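Local coordinates for DNA topoisomerase 2-associated protein PAT1 (Saccharomyces cerevisiae, PDB 4OGP) that activates mRNA decapping and represses translation, its C-terminal domain of ARM-repeat fold carrying conserved regions involved in recruiting decapping factors, at residues 39-44 with 77-82; 54-59 with 89-94; 85-90 with 141-146; 113-118 with 155-160. One frame throughout, in Å; residues are numbered along the deposited sequence.

Interaction 1: residues 39-44 with 77-82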
loop_
_atom_site.group_PDB
_atom_site.type_symbol
_atom_site.label_atom_id
_atom_site.label_comp_id
_atom_site.label_asym_id
_atom_site.label_seq_id
_atom_site.Cartn_x
_atom_site.Cartn_y
_atom_site.Cartn_z
ATOM N N LEU A 39 -3.032 -3.995 -25.567
ATOM C CA LEU A 39 -3.294 -4.280 -24.160
ATOM C C LEU A 39 -4.437 -5.272 -23.947
ATOM O O LEU A 39 -4.475 -5.959 -22.923
ATOM C CB LEU A 39 -3.587 -2.978 -23.402
ATOM C CG LEU A 39 -2.498 -1.904 -23.484
ATOM C CD1 LEU A 39 -2.923 -0.623 -22.796
ATOM C CD2 LEU A 39 -1.189 -2.419 -22.897
ATOM N N HIS A 40 -5.354 -5.350 -24.913
ATOM C CA HIS A 40 -6.561 -6.180 -24.794
ATOM C C HIS A 40 -7.393 -5.757 -23.596
ATOM O O HIS A 40 -7.895 -6.588 -22.838
ATOM C CB HIS A 40 -6.215 -7.666 -24.689
ATOM C CG HIS A 40 -5.697 -8.255 -25.960
ATOM N ND1 HIS A 40 -5.241 -9.552 -26.050
ATOM C CD2 HIS A 40 -5.561 -7.723 -27.199
ATOM C CE1 HIS A 40 -4.852 -9.796 -27.289
ATOM N NE2 HIS A 40 -5.035 -8.701 -28.006
ATOM N N ILE A 41 -7.534 -4.451 -23.431
ATOM C CA ILE A 41 -8.198 -3.909 -22.259
ATOM C C ILE A 41 -9.722 -4.017 -22.374
ATOM O O ILE A 41 -10.428 -4.162 -21.370
ATOM C CB ILE A 41 -7.741 -2.458 -21.992
ATOM C CG1 ILE A 41 -7.072 -2.382 -20.631
ATOM C CG2 ILE A 41 -8.899 -1.485 -22.048
ATOM C CD1 ILE A 41 -7.880 -3.029 -19.541
ATOM N N ASP A 42 -10.216 -3.969 -23.608
ATOM C CA ASP A 42 -11.645 -4.033 -23.874
ATOM C C ASP A 42 -12.015 -5.431 -24.340
ATOM O O ASP A 42 -12.921 -5.597 -25.153
ATOM C CB ASP A 42 -12.029 -3.022 -24.959
ATOM C CG ASP A 42 -11.652 -1.595 -24.597
ATOM O OD1 ASP A 42 -11.901 -1.181 -23.441
ATOM O OD2 ASP A 42 -11.107 -0.885 -25.474
ATOM N N ASP A 43 -11.305 -6.434 -23.830
ATOM C CA ASP A 43 -11.459 -7.802 -24.321
ATOM C C ASP A 43 -12.115 -8.732 -23.310
ATOM O O ASP A 43 -11.470 -9.189 -22.367
ATOM C CB ASP A 43 -10.104 -8.374 -24.730
ATOM C CG ASP A 43 -10.205 -9.802 -25.215
ATOM O OD1 ASP A 43 -11.207 -10.124 -25.887
ATOM O OD2 ASP A 43 -9.291 -10.602 -24.920
ATOM N N SER A 44 -13.391 -9.032 -23.535
ATOM C CA SER A 44 -14.171 -9.838 -22.608
ATOM C C SER A 44 -14.106 -11.317 -22.967
ATOM O O SER A 44 -14.776 -12.145 -22.347
ATOM C CB SER A 44 -15.625 -9.377 -22.629
ATOM O OG SER A 44 -15.715 -8.020 -23.029
ATOM N N LEU A 77 -7.635 6.661 -16.524
ATOM C CA LEU A 77 -8.723 6.351 -15.587
ATOM C C LEU A 77 -9.304 4.969 -15.836
ATOM O O LEU A 77 -9.505 4.194 -14.897
ATOM C CB LEU A 77 -9.842 7.405 -15.667
ATOM C CG LEU A 77 -10.546 7.873 -14.380
ATOM C CD1 LEU A 77 -11.736 8.765 -14.703
ATOM C CD2 LEU A 77 -10.988 6.721 -13.491
ATOM N N LYS A 78 -9.572 4.660 -17.101
ATOM C CA LYS A 78 -10.200 3.394 -17.452
ATOM C C LYS A 78 -9.339 2.207 -17.021
ATOM O O LYS A 78 -9.861 1.183 -16.585
ATOM C CB LYS A 78 -10.489 3.323 -18.953
ATOM C CG LYS A 78 -11.220 2.049 -19.366
ATOM C CD LYS A 78 -10.994 1.687 -20.832
ATOM C CE LYS A 78 -11.973 2.384 -21.772
ATOM N NZ LYS A 78 -11.747 3.853 -21.870
ATOM N N ILE A 79 -8.019 2.361 -17.144
ATOM C CA ILE A 79 -7.068 1.327 -16.735
ATOM C C ILE A 79 -7.103 1.114 -15.229
ATOM O O ILE A 79 -7.189 -0.015 -14.756
ATOM C CB ILE A 79 -5.619 1.697 -17.136
ATOM C CG1 ILE A 79 -5.438 1.625 -18.652
ATOM C CG2 ILE A 79 -4.617 0.786 -16.428
ATOM C CD1 ILE A 79 -5.154 0.241 -19.171
ATOM N N LEU A 80 -7.015 2.212 -14.484
ATOM C CA LEU A 80 -7.108 2.168 -13.031
ATOM C C LEU A 80 -8.454 1.617 -12.560
ATOM O O LEU A 80 -8.514 0.862 -11.595
ATOM C CB LEU A 80 -6.859 3.555 -12.442
ATOM C CG LEU A 80 -5.464 4.120 -12.685
ATOM C CD1 LEU A 80 -5.313 5.490 -12.053
ATOM C CD2 LEU A 80 -4.436 3.160 -12.131
ATOM N N GLN A 81 -9.529 1.992 -13.250
ATOM C CA GLN A 81 -10.855 1.446 -12.966
ATOM C C GLN A 81 -10.874 -0.062 -13.170
ATOM O O GLN A 81 -11.445 -0.805 -12.360
ATOM C CB GLN A 81 -11.904 2.097 -13.868
ATOM C CG GLN A 81 -12.266 3.510 -13.463
ATOM C CD GLN A 81 -13.204 4.186 -14.450
ATOM O OE1 GLN A 81 -13.188 3.887 -15.644
ATOM N NE2 GLN A 81 -14.032 5.102 -13.949
ATOM N N LYS A 82 -10.238 -0.503 -14.255
ATOM C CA LYS A 82 -10.161 -1.918 -14.586
ATOM C C LYS A 82 -9.427 -2.656 -13.475
ATOM O O LYS A 82 -9.866 -3.710 -13.012
ATOM C CB LYS A 82 -9.438 -2.120 -15.925
ATOM C CG LYS A 82 -9.365 -3.572 -16.377
ATOM C CD LYS A 82 -10.605 -3.957 -17.171
ATOM C CE LYS A 82 -10.812 -5.465 -17.213
ATOM N NZ LYS A 82 -11.293 -6.010 -15.898
#
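I41 spreads three of its side-chain carbons, CG1, CG2 and CD1, over three residues of helix 73-86. Its CG1 meets the CD1 methyl of I79 at 3.6 Å, the two branched chains crossing at a slant. I41 CD1 lies against the methylenes of K82, 3.5 Å from CG, and I41 CG2 is 4.0 Å from CD of K78; both lysine chains run alongside the isoleucine, pointing the other way. In I79 the CG1 branch stands beside the backbone N (chi1 -70°), which carries CD1 across to the loop, where L39 CD1 lies 4.3 Å from I79 CD1. In this ARM-repeat fold the type I turn from H40 to D43 follows helix 33-39 and presses I41 onto a later helix, with W36 and F51 packing around the same apolar patch. Lysine suits the margin because its methylenes cover isoleucine while the chain of K78 ends at the surface and K82 NZ makes a long, weak ion pair with E86. Cutting I41 back to an alanine here would probably open a gap beside I79 CD1 and leave the K82 methylenes without their apolar partner. At the exposed edge D42 crosses K78 at about a right angle, but its OD1 stays 5.3 Å from K78 NZ; D42 OD2 bonds weakly to W36 NE1.

Interaction 2: residues 54-59 with 89-94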
loop_
_atom_site.group_PDB
_atom_site.type_symbol
_atom_site.label_atom_id
_atom_site.label_comp_id
_atom_site.label_asym_id
_atom_site.label_seq_id
_atom_site.Cartn_x
_atom_site.Cartn_y
_atom_site.Cartn_z
ATOM N N MET A 54 -1.414 -9.807 -17.419
ATOM C CA MET A 54 -0.097 -9.223 -17.684
ATOM C C MET A 54 0.552 -8.604 -16.440
ATOM O O MET A 54 1.779 -8.650 -16.286
ATOM C CB MET A 54 -0.188 -8.171 -18.790
ATOM C CG MET A 54 -0.271 -8.748 -20.192
ATOM S SD MET A 54 0.135 -7.504 -21.428
ATOM C CE MET A 54 -1.294 -6.440 -21.321
ATOM N N LEU A 55 -0.285 -8.037 -15.568
ATOM C CA LEU A 55 0.143 -7.378 -14.343
ATOM C C LEU A 55 0.774 -8.325 -13.341
ATOM O O LEU A 55 1.418 -7.890 -12.392
ATOM C CB LEU A 55 -1.036 -6.666 -13.675
ATOM C CG LEU A 55 -1.617 -5.502 -14.465
ATOM C CD1 LEU A 55 -2.610 -4.747 -13.613
ATOM C CD2 LEU A 55 -0.505 -4.577 -14.957
ATOM N N SER A 56 0.580 -9.621 -13.529
ATOM C CA SER A 56 1.228 -10.563 -12.634
ATOM C C SER A 56 2.510 -11.166 -13.209
ATOM O O SER A 56 3.015 -12.155 -12.710
ATOM C CB SER A 56 0.238 -11.609 -12.127
ATOM O OG SER A 56 -0.610 -10.987 -11.165
ATOM N N PHE A 57 3.047 -10.518 -14.241
ATOM C CA PHE A 57 4.384 -10.809 -14.755
ATOM C C PHE A 57 5.276 -9.584 -14.547
ATOM O O PHE A 57 4.876 -8.456 -14.835
ATOM C CB PHE A 57 4.326 -11.157 -16.240
ATOM C CG PHE A 57 3.683 -12.479 -16.523
ATOM C CD1 PHE A 57 4.458 -13.595 -16.807
ATOM C CD2 PHE A 57 2.306 -12.611 -16.501
ATOM C CE1 PHE A 57 3.863 -14.822 -17.068
ATOM C CE2 PHE A 57 1.706 -13.831 -16.757
ATOM C CZ PHE A 57 2.487 -14.938 -17.043
ATOM N N ASP A 58 6.476 -9.809 -14.031
ATOM C CA ASP A 58 7.428 -8.721 -13.810
ATOM C C ASP A 58 7.647 -7.871 -15.055
ATOM O O ASP A 58 7.634 -6.653 -14.977
ATOM C CB ASP A 58 8.748 -9.277 -13.291
ATOM C CG ASP A 58 8.563 -10.054 -12.014
ATOM O OD1 ASP A 58 7.732 -9.612 -11.181
ATOM O OD2 ASP A 58 9.216 -11.105 -11.849
ATOM N N LYS A 59 7.798 -8.512 -16.209
ATOM C CA LYS A 59 7.965 -7.759 -17.443
ATOM C C LYS A 59 6.699 -6.994 -17.825
ATOM O O LYS A 59 6.761 -5.992 -18.521
ATOM C CB LYS A 59 8.394 -8.678 -18.579
ATOM C CG LYS A 59 8.848 -7.932 -19.819
ATOM C CD LYS A 59 9.518 -8.866 -20.815
ATOM C CE LYS A 59 9.937 -8.125 -22.085
ATOM N NZ LYS A 59 10.649 -9.036 -23.032
ATOM N N HIS A 89 -8.391 -10.161 -6.748
ATOM C CA HIS A 89 -8.266 -11.391 -7.514
ATOM C C HIS A 89 -6.901 -11.533 -8.175
ATOM O O HIS A 89 -6.547 -12.624 -8.622
ATOM C CB HIS A 89 -9.347 -11.477 -8.592
ATOM C CG HIS A 89 -10.741 -11.475 -8.053
ATOM N ND1 HIS A 89 -11.188 -12.409 -7.143
ATOM C CD2 HIS A 89 -11.790 -10.656 -8.302
ATOM C CE1 HIS A 89 -12.455 -12.167 -6.853
ATOM N NE2 HIS A 89 -12.843 -11.109 -7.542
ATOM N N LEU A 90 -6.147 -10.433 -8.247
ATOM C CA LEU A 90 -4.849 -10.411 -8.941
ATOM C C LEU A 90 -3.886 -11.386 -8.294
ATOM O O LEU A 90 -3.805 -11.449 -7.066
ATOM C CB LEU A 90 -4.231 -9.013 -8.879
ATOM C CG LEU A 90 -4.540 -8.021 -9.997
ATOM C CD1 LEU A 90 -5.989 -8.119 -10.445
ATOM C CD2 LEU A 90 -4.219 -6.613 -9.527
ATOM N N GLN A 91 -3.153 -12.135 -9.117
ATOM C CA GLN A 91 -2.174 -13.105 -8.622
ATOM C C GLN A 91 -1.194 -12.467 -7.655
ATOM O O GLN A 91 -0.848 -13.044 -6.632
ATOM C CB GLN A 91 -1.410 -13.747 -9.780
ATOM C CG GLN A 91 -2.225 -14.744 -10.606
ATOM C CD GLN A 91 -2.335 -16.101 -9.935
ATOM O OE1 GLN A 91 -1.336 -16.656 -9.475
ATOM N NE2 GLN A 91 -3.553 -16.635 -9.859
ATOM N N ILE A 92 -0.775 -11.249 -7.960
ATOM C CA ILE A 92 0.279 -10.601 -7.182
ATOM C C ILE A 92 -0.257 -10.146 -5.824
ATOM O O ILE A 92 0.473 -10.095 -4.824
ATOM C CB ILE A 92 0.896 -9.417 -7.961
ATOM C CG1 ILE A 92 2.148 -8.885 -7.250
ATOM C CG2 ILE A 92 -0.157 -8.339 -8.244
ATOM C CD1 ILE A 92 3.294 -9.865 -7.295
ATOM N N ILE A 93 -1.548 -9.838 -5.782
ATOM C CA ILE A 93 -2.186 -9.473 -4.523
ATOM C C ILE A 93 -2.302 -10.715 -3.667
ATOM O O ILE A 93 -2.141 -10.664 -2.450
ATOM C CB ILE A 93 -3.572 -8.854 -4.763
ATOM C CG1 ILE A 93 -3.420 -7.598 -5.622
ATOM C CG2 ILE A 93 -4.253 -8.530 -3.449
ATOM C CD1 ILE A 93 -2.557 -6.547 -4.989
ATOM N N ILE A 94 -2.559 -11.849 -4.314
ATOM C CA ILE A 94 -2.601 -13.127 -3.615
ATOM C C ILE A 94 -1.243 -13.464 -3.013
ATOM O O ILE A 94 -1.162 -13.992 -1.901
ATOM C CB ILE A 94 -3.138 -14.252 -4.539
ATOM C CG1 ILE A 94 -4.673 -14.162 -4.608
ATOM C CG2 ILE A 94 -2.729 -15.636 -4.034
ATOM C CD1 ILE A 94 -5.271 -14.611 -5.927
#
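S56 carries the polar part of the contact: its OG accepts a weak, bent hydrogen bond from I92 N at 3.2 Å, with an N-H...O angle of 128°. The hydroxyl comes forward because OG stands beside its own backbone N, anti to the carbonyl carbon (chi1 -74°). Serine suits the place, since amides in the first turn of a helix have no earlier carbonyl of that helix to bond to, and L90 is at the N-cap of helix 91-96. The van der Waals part surrounds this bond. Q91 CB lies 3.2 Å from S56 OG and 3.6 Å from S56 CB, although the bent glutamine chain then turns its amide away. The I92 methyl CG2 sits 4.0 Å from S56 OG, and the L55 carbonyl O is 4.5 Å from the same CG2. The type I turn from M54 to F57 thus leans on the start of helix 91-96; M54 packs on I6, L9 and I10 of helix 3-25, while I92 packs against K111 and F115 of helix 106-127.

Interaction 3: residues 85-90 with 141-146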
loop_
_atom_site.group_PDB
_atom_site.type_symbol
_atom_site.label_atom_id
_atom_site.label_comp_id
_atom_site.label_asym_id
_atom_site.label_seq_id
_atom_site.Cartn_x
_atom_site.Cartn_y
_atom_site.Cartn_z
ATOM N N ASN A 85 -11.226 -2.679 -9.883
ATOM C CA ASN A 85 -12.256 -3.694 -10.011
ATOM C C ASN A 85 -11.803 -5.093 -9.630
ATOM O O ASN A 85 -12.557 -5.854 -9.029
ATOM C CB ASN A 85 -12.754 -3.723 -11.449
ATOM C CG ASN A 85 -14.090 -3.056 -11.609
ATOM O OD1 ASN A 85 -15.068 -3.703 -11.979
ATOM N ND2 ASN A 85 -14.150 -1.757 -11.322
ATOM N N GLU A 86 -10.568 -5.429 -9.973
ATOM C CA GLU A 86 -10.124 -6.814 -9.904
ATOM C C GLU A 86 -9.081 -7.063 -8.836
ATOM O O GLU A 86 -8.570 -8.181 -8.724
ATOM C CB GLU A 86 -9.550 -7.230 -11.254
ATOM C CG GLU A 86 -10.545 -7.156 -12.384
ATOM C CD GLU A 86 -11.496 -8.326 -12.364
ATOM O OE1 GLU A 86 -11.241 -9.278 -11.593
ATOM O OE2 GLU A 86 -12.492 -8.295 -13.119
ATOM N N LEU A 87 -8.784 -6.024 -8.056
ATOM C CA LEU A 87 -7.648 -6.010 -7.138
ATOM C C LEU A 87 -7.460 -7.289 -6.343
ATOM O O LEU A 87 -6.399 -7.901 -6.389
ATOM C CB LEU A 87 -7.749 -4.827 -6.167
ATOM C CG LEU A 87 -6.680 -3.731 -6.259
ATOM C CD1 LEU A 87 -6.190 -3.365 -4.872
ATOM C CD2 LEU A 87 -5.508 -4.149 -7.135
ATOM N N SER A 88 -8.500 -7.701 -5.628
ATOM C CA SER A 88 -8.398 -8.832 -4.712
ATOM C C SER A 88 -8.333 -10.172 -5.420
ATOM O O SER A 88 -8.243 -11.203 -4.766
ATOM C CB SER A 88 -9.569 -8.839 -3.724
ATOM O OG SER A 88 -10.797 -8.769 -4.415
ATOM N N HIS A 89 -8.391 -10.161 -6.748
ATOM C CA HIS A 89 -8.266 -11.391 -7.514
ATOM C C HIS A 89 -6.901 -11.533 -8.175
ATOM O O HIS A 89 -6.547 -12.624 -8.622
ATOM C CB HIS A 89 -9.347 -11.477 -8.592
ATOM C CG HIS A 89 -10.741 -11.475 -8.053
ATOM N ND1 HIS A 89 -11.188 -12.409 -7.143
ATOM C CD2 HIS A 89 -11.790 -10.656 -8.302
ATOM C CE1 HIS A 89 -12.455 -12.167 -6.853
ATOM N NE2 HIS A 89 -12.843 -11.109 -7.542
ATOM N N LEU A 90 -6.147 -10.433 -8.247
ATOM C CA LEU A 90 -4.849 -10.411 -8.941
ATOM C C LEU A 90 -3.886 -11.386 -8.294
ATOM O O LEU A 90 -3.805 -11.449 -7.066
ATOM C CB LEU A 90 -4.231 -9.013 -8.879
ATOM C CG LEU A 90 -4.540 -8.021 -9.997
ATOM C CD1 LEU A 90 -5.989 -8.119 -10.445
ATOM C CD2 LEU A 90 -4.219 -6.613 -9.527
ATOM N N LEU A 141 -14.723 4.146 -4.205
ATOM C CA LEU A 141 -16.020 3.487 -4.188
ATOM C C LEU A 141 -15.969 2.203 -5.012
ATOM O O LEU A 141 -16.534 1.182 -4.623
ATOM C CB LEU A 141 -17.102 4.447 -4.706
ATOM C CG LEU A 141 -18.573 4.130 -4.429
ATOM C CD1 LEU A 141 -18.774 3.651 -2.997
ATOM C CD2 LEU A 141 -19.433 5.352 -4.703
ATOM N N GLN A 142 -15.279 2.253 -6.146
ATOM C CA GLN A 142 -15.063 1.053 -6.949
ATOM C C GLN A 142 -14.291 0.021 -6.145
ATOM O O GLN A 142 -14.612 -1.167 -6.173
ATOM C CB GLN A 142 -14.296 1.381 -8.225
ATOM C CG GLN A 142 -15.153 1.448 -9.470
ATOM C CD GLN A 142 -14.341 1.830 -10.688
ATOM O OE1 GLN A 142 -13.169 2.182 -10.573
ATOM N NE2 GLN A 142 -14.959 1.757 -11.865
ATOM N N LEU A 143 -13.276 0.486 -5.420
ATOM C CA LEU A 143 -12.476 -0.391 -4.573
ATOM C C LEU A 143 -13.345 -1.097 -3.534
ATOM O O LEU A 143 -13.306 -2.318 -3.412
ATOM C CB LEU A 143 -11.361 0.397 -3.888
ATOM C CG LEU A 143 -10.176 -0.422 -3.385
ATOM C CD1 LEU A 143 -9.481 -1.086 -4.557
ATOM C CD2 LEU A 143 -9.207 0.445 -2.618
ATOM N N ILE A 144 -14.143 -0.320 -2.804
ATOM C CA ILE A 144 -14.979 -0.845 -1.726
ATOM C C ILE A 144 -16.042 -1.833 -2.196
ATOM O O ILE A 144 -16.247 -2.883 -1.586
ATOM C CB ILE A 144 -15.709 0.298 -0.974
ATOM C CG1 ILE A 144 -14.702 1.241 -0.316
ATOM C CG2 ILE A 144 -16.685 -0.275 0.059
ATOM C CD1 ILE A 144 -15.301 2.581 0.111
ATOM N N ARG A 145 -16.734 -1.493 -3.273
ATOM C CA ARG A 145 -17.896 -2.286 -3.678
ATOM C C ARG A 145 -17.545 -3.576 -4.410
ATOM O O ARG A 145 -18.331 -4.516 -4.429
ATOM C CB ARG A 145 -18.865 -1.433 -4.504
ATOM C CG ARG A 145 -20.087 -0.966 -3.708
ATOM C CD ARG A 145 -20.582 0.409 -4.146
ATOM N NE ARG A 145 -20.546 0.588 -5.595
ATOM C CZ ARG A 145 -21.082 1.626 -6.230
ATOM N NH1 ARG A 145 -21.711 2.572 -5.542
ATOM N NH2 ARG A 145 -20.996 1.719 -7.553
ATOM N N ASN A 146 -16.358 -3.632 -5.005
ATOM C CA ASN A 146 -16.005 -4.786 -5.826
ATOM C C ASN A 146 -14.914 -5.685 -5.248
ATOM O O ASN A 146 -14.386 -6.556 -5.935
ATOM C CB ASN A 146 -15.624 -4.325 -7.228
ATOM C CG ASN A 146 -16.734 -3.551 -7.892
ATOM O OD1 ASN A 146 -17.746 -4.125 -8.282
ATOM N ND2 ASN A 146 -16.559 -2.239 -8.013
#
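In the stacked helices of this ARM-repeat fold, the C-terminal end of helix 73-86 meets the last turn of helix 133-145: N85 at the end of the first helix and L87 in the 3-10 turn after it face Q142, L143 and N146. The apolar half is one leucine pair: L87 CD1 touches L143 CD1 at 4.0 Å, the side chains meeting at a slant. Both are buried and both touch L152 and L161, an apolar setting that suits leucine. The other half is amide against amide. N85 ND2 stands 3.6 Å from both CD and NE2 of Q142, with the two amide planes 87° apart; this is packing without a hydrogen bond between them, and N85 ND2 gives its weak bond to Q81 O instead. The backbone of N85 also takes part, its O lying 3.9 Å from N146 CB. Beyond it S88 OG bonds to N147 OD1, tying the 3-10 turn to the chain just past helix 133-145. Asparagine fits N146, the first residue to leave helical geometry, because its short side chain can fold back on the final turn: CG lies beside the backbone N (chi1 -58°), and ND2 donates to Q142 O at 2.9 Å (N-H...O 149°). That bond lies in the carbonyl plane on a lone pair of Q142 O, which also accepts from N146 N at 3.2 Å.

Interaction 4: residues 113-118 with 155-160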
loop_
_atom_site.group_PDB
_atom_site.type_symbol
_atom_site.label_atom_id
_atom_site.label_comp_id
_atom_site.label_asym_id
_atom_site.label_seq_id
_atom_site.Cartn_x
_atom_site.Cartn_y
_atom_site.Cartn_z
ATOM N N ASP A 113 7.170 -6.306 -3.899
ATOM C CA ASP A 113 7.764 -4.975 -3.795
ATOM C C ASP A 113 7.805 -4.240 -5.134
ATOM O O ASP A 113 7.514 -3.053 -5.197
ATOM C CB ASP A 113 9.178 -5.062 -3.199
ATOM C CG ASP A 113 9.857 -3.698 -3.088
ATOM O OD1 ASP A 113 9.201 -2.744 -2.632
ATOM O OD2 ASP A 113 11.046 -3.578 -3.467
ATOM N N LEU A 114 8.189 -4.934 -6.204
ATOM C CA LEU A 114 8.187 -4.325 -7.536
ATOM C C LEU A 114 6.766 -3.888 -7.945
ATOM O O LEU A 114 6.556 -2.799 -8.484
ATOM C CB LEU A 114 8.730 -5.309 -8.565
ATOM C CG LEU A 114 8.904 -4.769 -9.985
ATOM C CD1 LEU A 114 10.192 -3.929 -10.113
ATOM C CD2 LEU A 114 8.886 -5.904 -10.991
ATOM N N PHE A 115 5.784 -4.740 -7.680
ATOM C CA PHE A 115 4.424 -4.412 -8.076
ATOM C C PHE A 115 3.930 -3.171 -7.367
ATOM O O PHE A 115 3.430 -2.239 -7.992
ATOM C CB PHE A 115 3.435 -5.537 -7.787
ATOM C CG PHE A 115 2.043 -5.203 -8.218
ATOM C CD1 PHE A 115 1.649 -5.403 -9.533
ATOM C CD2 PHE A 115 1.140 -4.632 -7.331
ATOM C CE1 PHE A 115 0.375 -5.061 -9.947
ATOM C CE2 PHE A 115 -0.133 -4.295 -7.741
ATOM C CZ PHE A 115 -0.518 -4.516 -9.044
ATOM N N GLN A 116 4.061 -3.156 -6.051
ATOM C CA GLN A 116 3.531 -2.024 -5.319
ATOM C C GLN A 116 4.359 -0.757 -5.554
ATOM O O GLN A 116 3.824 0.348 -5.525
ATOM C CB GLN A 116 3.359 -2.343 -3.837
ATOM C CG GLN A 116 4.607 -2.313 -3.032
ATOM C CD GLN A 116 4.384 -1.639 -1.706
ATOM O OE1 GLN A 116 3.322 -1.781 -1.098
ATOM N NE2 GLN A 116 5.370 -0.886 -1.254
ATOM N N MET A 117 5.652 -0.914 -5.825
ATOM C CA MET A 117 6.479 0.240 -6.137
ATOM C C MET A 117 6.013 0.902 -7.429
ATOM O O MET A 117 5.855 2.119 -7.501
ATOM C CB MET A 117 7.954 -0.146 -6.284
ATOM C CG MET A 117 8.795 -0.006 -5.021
ATOM S SD MET A 117 10.561 0.069 -5.414
ATOM C CE MET A 117 11.304 -0.361 -3.844
ATOM N N ILE A 118 5.809 0.106 -8.465
ATOM C CA ILE A 118 5.439 0.675 -9.747
ATOM C C ILE A 118 3.993 1.144 -9.751
ATOM O O ILE A 118 3.702 2.272 -10.139
ATOM C CB ILE A 118 5.692 -0.316 -10.900
ATOM C CG1 ILE A 118 7.190 -0.350 -11.224
ATOM C CG2 ILE A 118 4.857 0.059 -12.128
ATOM C CD1 ILE A 118 7.572 -1.342 -12.299
ATOM N N SER A 155 -2.740 -7.181 2.826
ATOM C CA SER A 155 -1.555 -6.945 2.015
ATOM C C SER A 155 -1.047 -5.516 2.148
ATOM O O SER A 155 -1.821 -4.562 2.214
ATOM C CB SER A 155 -1.837 -7.275 0.550
ATOM O OG SER A 155 -2.651 -6.284 -0.041
ATOM N N LYS A 156 0.271 -5.374 2.170
ATOM C CA LYS A 156 0.909 -4.061 2.233
ATOM C C LYS A 156 0.416 -3.199 1.085
ATOM O O LYS A 156 0.181 -1.994 1.232
ATOM C CB LYS A 156 2.425 -4.228 2.161
ATOM C CG LYS A 156 3.208 -2.935 2.130
ATOM C CD LYS A 156 4.656 -3.180 2.523
ATOM C CE LYS A 156 5.533 -1.970 2.193
ATOM N NZ LYS A 156 5.110 -0.686 2.821
ATOM N N ILE A 157 0.226 -3.847 -0.053
ATOM C CA ILE A 157 -0.201 -3.174 -1.266
ATOM C C ILE A 157 -1.614 -2.615 -1.113
ATOM O O ILE A 157 -1.862 -1.456 -1.420
ATOM C CB ILE A 157 -0.134 -4.145 -2.483
ATOM C CG1 ILE A 157 1.260 -4.797 -2.545
ATOM C CG2 ILE A 157 -0.513 -3.411 -3.758
ATOM C CD1 ILE A 157 1.619 -5.502 -3.881
ATOM N N GLY A 158 -2.541 -3.449 -0.639
ATOM C CA GLY A 158 -3.911 -3.001 -0.429
ATOM C C GLY A 158 -3.997 -1.918 0.630
ATOM O O GLY A 158 -4.651 -0.893 0.443
ATOM N N LEU A 159 -3.320 -2.137 1.745
ATOM C CA LEU A 159 -3.270 -1.130 2.804
ATOM C C LEU A 159 -2.749 0.200 2.266
ATOM O O LEU A 159 -3.412 1.232 2.396
ATOM C CB LEU A 159 -2.375 -1.605 3.950
ATOM C CG LEU A 159 -2.864 -1.479 5.390
ATOM C CD1 LEU A 159 -4.365 -1.595 5.482
ATOM C CD2 LEU A 159 -2.211 -2.567 6.213
ATOM N N ASN A 160 -1.576 0.176 1.643
ATOM C CA ASN A 160 -0.993 1.407 1.105
ATOM C C ASN A 160 -1.889 2.101 0.103
ATOM O O ASN A 160 -1.986 3.320 0.096
ATOM C CB ASN A 160 0.365 1.137 0.470
ATOM C CG ASN A 160 1.414 0.798 1.489
ATOM O OD1 ASN A 160 1.357 1.259 2.623
ATOM N ND2 ASN A 160 2.381 -0.021 1.094
#
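Q116 lies across K156, I157 and N160, its CB meeting I157 and its amide meeting both K156 and N160. Q116 CB packs 3.5 Å from I157 CG1, the two side chains meeting obliquely. CG then takes the position between the backbone N and the carbonyl carbon (chi1 78°), and a bend at chi2 turns the amide toward N160. There N160 ND2 donates to Q116 OE1 at 3.0 Å (N-H...O 143°), on a lone pair in the carbonyl plane. Glutamine suits this partly exposed place, its methylenes packing on I157 while its amide pairs with N160. K156 crosses Q116 at about a right angle, its CG 3.4 Å from OE1. The axes of segments 113-118 and 156-160 run at 16° and approach to 10.2 Å, consistent with the layered helices of an ARM-repeat fold. A leucine in place of Q116 would probably leave N160 ND2 without this acceptor. The F115 and I157 side chains cross at about a right angle, F115 CD2 3.6 Å from I157 CD1. S155 caps helix 156-170, its OG accepting from G158 N.

In the fold
The four contacts differ in distance from the chain's centre, the centre of interaction 1 lying about 21 Å out and that of interaction 4 about 4 Å. Interaction 2 is buried, the other three partly so. Interaction 1 is apolar with a lysine margin. Interaction 2 adds one weak bond to van der Waals packing at a helix start; interaction 3 divides into a leucine pair and amides; interaction 4 joins an amide hydrogen bond to aromatic-aliphatic packing. Interactions 1 and 3 both use helix 73-86, and Q81 of one touches Q142 of the other. H89 and L90 belong to interactions 2 and 3. F115 joins the buried side of interactions 2 and 4 through I92 and also touches L90.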